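Local coordinates for N-acetyltransferase domain-containing protein (Pyrococcus horikoshii, PDB 1WWZ) that binds acetyl coenzyme A and probably acts as an acyltransferase of the GNAT family, though its acceptor has not been identified, at residues F141-K146 with V151-R156. Numbering follows the deposited sequence.
Sequences FKKVGK and VRMIKR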
ATOM      1  N   PHE A 141       5.261 -12.559  -4.884  1.00 20.58           N
ATOM      2  CA  PHE A 141       6.609 -12.956  -5.280  1.00 20.63           C
ATOM      3  C   PHE A 141       6.717 -14.475  -5.246  1.00 22.04           C
ATOM      4  O   PHE A 141       6.116 -15.129  -4.394  1.00 22.75           O
ATOM      5  CB  PHE A 141       7.653 -12.347  -4.336  1.00 19.72           C
ATOM      6  CG  PHE A 141       7.964 -10.903  -4.623  1.00 19.83           C
ATOM      7  CD1 PHE A 141       9.003 -10.561  -5.482  1.00 19.42           C
ATOM      8  CD2 PHE A 141       7.212  -9.886  -4.041  1.00 20.06           C
ATOM      9  CE1 PHE A 141       9.293  -9.228  -5.759  1.00 20.05           C
ATOM     10  CE2 PHE A 141       7.493  -8.544  -4.312  1.00 20.92           C
ATOM     11  CZ  PHE A 141       8.538  -8.216  -5.172  1.00 20.60           C
ATOM     12  N   LYS A 142       7.482 -15.028  -6.181  1.00 21.49           N
ATOM     13  CA  LYS A 142       7.683 -16.469  -6.258  1.00 23.87           C
ATOM     14  C   LYS A 142       9.175 -16.782  -6.320  1.00 23.56           C
ATOM     15  O   LYS A 142       9.949 -16.042  -6.927  1.00 21.88           O
ATOM     16  CB  LYS A 142       6.991 -17.034  -7.506  1.00 25.22           C
ATOM     17  CG  LYS A 142       5.485 -16.824  -7.543  1.00 29.36           C
ATOM     18  CD  LYS A 142       4.890 -17.369  -8.834  1.00 32.80           C
ATOM     19  CE  LYS A 142       3.380 -17.184  -8.867  1.00 34.33           C
ATOM     20  NZ  LYS A 142       2.723 -17.870  -7.718  1.00 37.73           N
ATOM     21  N   LYS A 143       9.578 -17.872  -5.676  1.00 25.00           N
ATOM     22  CA  LYS A 143      10.975 -18.282  -5.685  1.00 25.72           C
ATOM     23  C   LYS A 143      11.254 -18.832  -7.076  1.00 26.90           C
ATOM     24  O   LYS A 143      10.462 -19.611  -7.603  1.00 27.08           O
ATOM     25  CB  LYS A 143      11.214 -19.361  -4.628  1.00 27.44           C
ATOM     26  CG  LYS A 143      10.865 -18.909  -3.220  1.00 27.50           C
ATOM     27  CD  LYS A 143      11.096 -20.011  -2.201  1.00 29.39           C
ATOM     28  CE  LYS A 143      10.627 -19.582  -0.819  1.00 29.80           C
ATOM     29  NZ  LYS A 143      10.816 -20.660   0.195  1.00 29.50           N
ATOM     30  N   VAL A 144      12.370 -18.433  -7.677  1.00 26.36           N
ATOM     31  CA  VAL A 144      12.679 -18.898  -9.021  1.00 28.15           C
ATOM     32  C   VAL A 144      14.111 -19.369  -9.236  1.00 28.40           C
ATOM     33  O   VAL A 144      14.470 -19.783 -10.336  1.00 29.72           O
ATOM     34  CB  VAL A 144      12.367 -17.804 -10.060  1.00 28.59           C
ATOM     35  CG1 VAL A 144      10.878 -17.516 -10.069  1.00 29.21           C
ATOM     36  CG2 VAL A 144      13.151 -16.538  -9.733  1.00 29.38           C
ATOM     37  N   GLY A 145      14.926 -19.314  -8.193  1.00 28.32           N
ATOM     38  CA  GLY A 145      16.303 -19.749  -8.333  1.00 27.75           C
ATOM     39  C   GLY A 145      17.099 -19.542  -7.067  1.00 27.28           C
ATOM     40  O   GLY A 145      16.571 -19.074  -6.062  1.00 25.13           O
ATOM     41  N   LYS A 146      18.377 -19.893  -7.114  1.00 27.78           N
ATOM     42  CA  LYS A 146      19.241 -19.744  -5.955  1.00 29.60           C
ATOM     43  C   LYS A 146      20.686 -19.518  -6.367  1.00 29.22           C
ATOM     44  O   LYS A 146      21.082 -19.801  -7.499  1.00 30.15           O
ATOM     45  CB  LYS A 146      19.172 -20.993  -5.078  1.00 31.10           C
ATOM     46  CG  LYS A 146      19.709 -22.236  -5.765  1.00 34.81           C
ATOM     47  CD  LYS A 146      19.732 -23.433  -4.831  1.00 37.30           C
ATOM     48  CE  LYS A 146      20.201 -24.680  -5.562  1.00 37.69           C
ATOM     49  NZ  LYS A 146      19.303 -25.014  -6.704  1.00 40.23           N
ATOM     50  N   VAL A 151      18.430 -16.796  -2.303  1.00 20.10           N
ATOM     51  CA  VAL A 151      17.277 -17.233  -3.086  1.00 19.25           C
ATOM     52  C   VAL A 151      16.751 -16.058  -3.915  1.00 19.54           C
ATOM     53  O   VAL A 151      16.633 -14.944  -3.406  1.00 19.82           O
ATOM     54  CB  VAL A 151      16.139 -17.724  -2.166  1.00 19.61           C
ATOM     55  CG1 VAL A 151      14.901 -18.061  -2.990  1.00 19.40           C
ATOM     56  CG2 VAL A 151      16.603 -18.928  -1.375  1.00 20.78           C
ATOM     57  N   ARG A 152      16.448 -16.302  -5.187  1.00 18.18           N
ATOM     58  CA  ARG A 152      15.933 -15.246  -6.057  1.00 18.10           C
ATOM     59  C   ARG A 152      14.417 -15.335  -6.164  1.00 18.34           C
ATOM     60  O   ARG A 152      13.856 -16.410  -6.399  1.00 19.03           O
ATOM     61  CB  ARG A 152      16.549 -15.333  -7.461  1.00 17.35           C
ATOM     62  CG  ARG A 152      16.174 -14.156  -8.377  1.00 19.75           C
ATOM     63  CD  ARG A 152      16.893 -14.223  -9.735  1.00 19.60           C
ATOM     64  NE  ARG A 152      16.364 -15.266 -10.612  1.00 21.93           N
ATOM     65  CZ  ARG A 152      15.488 -15.057 -11.595  1.00 23.05           C
ATOM     66  NH1 ARG A 152      15.033 -13.834 -11.848  1.00 22.50           N
ATOM     67  NH2 ARG A 152      15.050 -16.082 -12.318  1.00 24.77           N
ATOM     68  N   MET A 153      13.756 -14.200  -5.974  1.00 17.70           N
ATOM     69  CA  MET A 153      12.307 -14.142  -6.065  1.00 18.03           C
ATOM     70  C   MET A 153      11.911 -13.110  -7.101  1.00 19.29           C
ATOM     71  O   MET A 153      12.606 -12.112  -7.298  1.00 17.55           O
ATOM     72  CB  MET A 153      11.695 -13.801  -4.707  1.00 18.81           C
ATOM     73  CG  MET A 153      12.000 -14.853  -3.654  1.00 19.79           C
ATOM     74  SD  MET A 153      11.160 -14.598  -2.093  1.00 20.23           S
ATOM     75  CE  MET A 153       9.505 -15.193  -2.506  1.00 21.64           C
ATOM     76  N   ILE A 154      10.787 -13.350  -7.760  1.00 19.81           N
ATOM     77  CA  ILE A 154      10.335 -12.446  -8.800  1.00 21.86           C
ATOM     78  C   ILE A 154       8.823 -12.258  -8.752  1.00 21.75           C
ATOM     79  O   ILE A 154       8.090 -13.157  -8.337  1.00 20.60           O
ATOM     80  CB  ILE A 154      10.737 -13.004 -10.191  1.00 23.84           C
ATOM     81  CG1 ILE A 154      10.733 -11.894 -11.234  1.00 27.60           C
ATOM     82  CG2 ILE A 154       9.804 -14.133 -10.597  1.00 27.42           C
ATOM     83  CD1 ILE A 154      12.053 -11.159 -11.315  1.00 28.30           C
ATOM     84  N   LYS A 155       8.372 -11.076  -9.154  1.00 21.26           N
ATOM     85  CA  LYS A 155       6.961 -10.761  -9.281  1.00 23.02           C
ATOM     86  C   LYS A 155       6.660 -10.161 -10.653  1.00 23.73           C
ATOM     87  O   LYS A 155       7.256  -9.188 -11.099  1.00 23.05           O
ATOM     88  CB  LYS A 155       6.582  -9.780  -8.169  1.00 23.51           C
ATOM     89  CG  LYS A 155       5.099  -9.394  -8.197  1.00 24.01           C
ATOM     90  CD  LYS A 155       4.703  -8.433  -7.075  1.00 24.41           C
ATOM     91  CE  LYS A 155       3.249  -7.955  -7.196  1.00 27.03           C
ATOM     92  NZ  LYS A 155       2.341  -9.090  -7.091  1.00 30.64           N
ATOM     93  N   ARG A 156       5.714 -10.806 -11.357  1.00 24.78           N
ATOM     94  CA  ARG A 156       5.405 -10.349 -12.702  1.00 28.24           C
ATOM     95  C   ARG A 156       4.030  -9.679 -12.757  1.00 30.48           C
ATOM     96  O   ARG A 156       3.124  -9.990 -11.991  1.00 29.43           O
ATOM     97  CB  ARG A 156       5.431 -11.566 -13.633  1.00 28.35           C
ATOM     98  CG  ARG A 156       6.793 -12.269 -13.659  1.00 30.38           C
ATOM     99  CD  ARG A 156       6.832 -13.385 -14.711  1.00 30.81           C
ATOM    100  NE  ARG A 156       7.988 -14.264 -14.509  1.00 34.04           N
ATOM    101  CZ  ARG A 156       9.187 -13.812 -14.920  1.00 34.33           C
ATOM    102  NH1 ARG A 156       9.296 -12.604 -15.446  1.00 34.31           N
ATOM    103  NH2 ARG A 156      10.258 -14.607 -14.837  1.00 36.74           N
TER
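K155 sets its CB over the face of the F141 ring. This CB sits above the ring centre, 3.7 Å from the centroid of F141 and 12° off the ring normal, a CH-pi contact. K155 CG, anti to the backbone N (chi1 -179°), rises from the ring, farther from it than CB. CD comes back over the rim, 3.9 Å from F141 CE2. The chain bends at its last torsion, and NZ leaves the ring, hydrogen-bonds F139 O and forms a salt bridge with a bound acetyl coenzyme A. F141 CB meets M153 CE at 3.9 Å, while L111, L123 and Y136 also border F141. With an alanine in place of F141, K155 CB would probably lose the ring face beneath it, and the K155 chain would be less firmly placed.

Further along, K142 and I154 exchange two backbone hydrogen bonds as an antiparallel pair. V144 N then bonds R152 O at 2.8 Å, and R152 N turns to G145 O at 2.9 Å. R152 thus faces two residues, a classic beta bulge.

The bulge turns V144 toward the other strand. Its CG2 lies over one face of the R152 guanidinium, near the rim, 3.2 Å from R152 NH2. V144 CG1 touches I154 CG2 at 3.6 Å. R152 NH1 forms salt bridges to E122 and E81.

The strands form a bulged beta hairpin at one edge of the sheet. Strand 150-156 lies between strands 120-126 and 142-147, the C-terminal strand order of the GNAT fold.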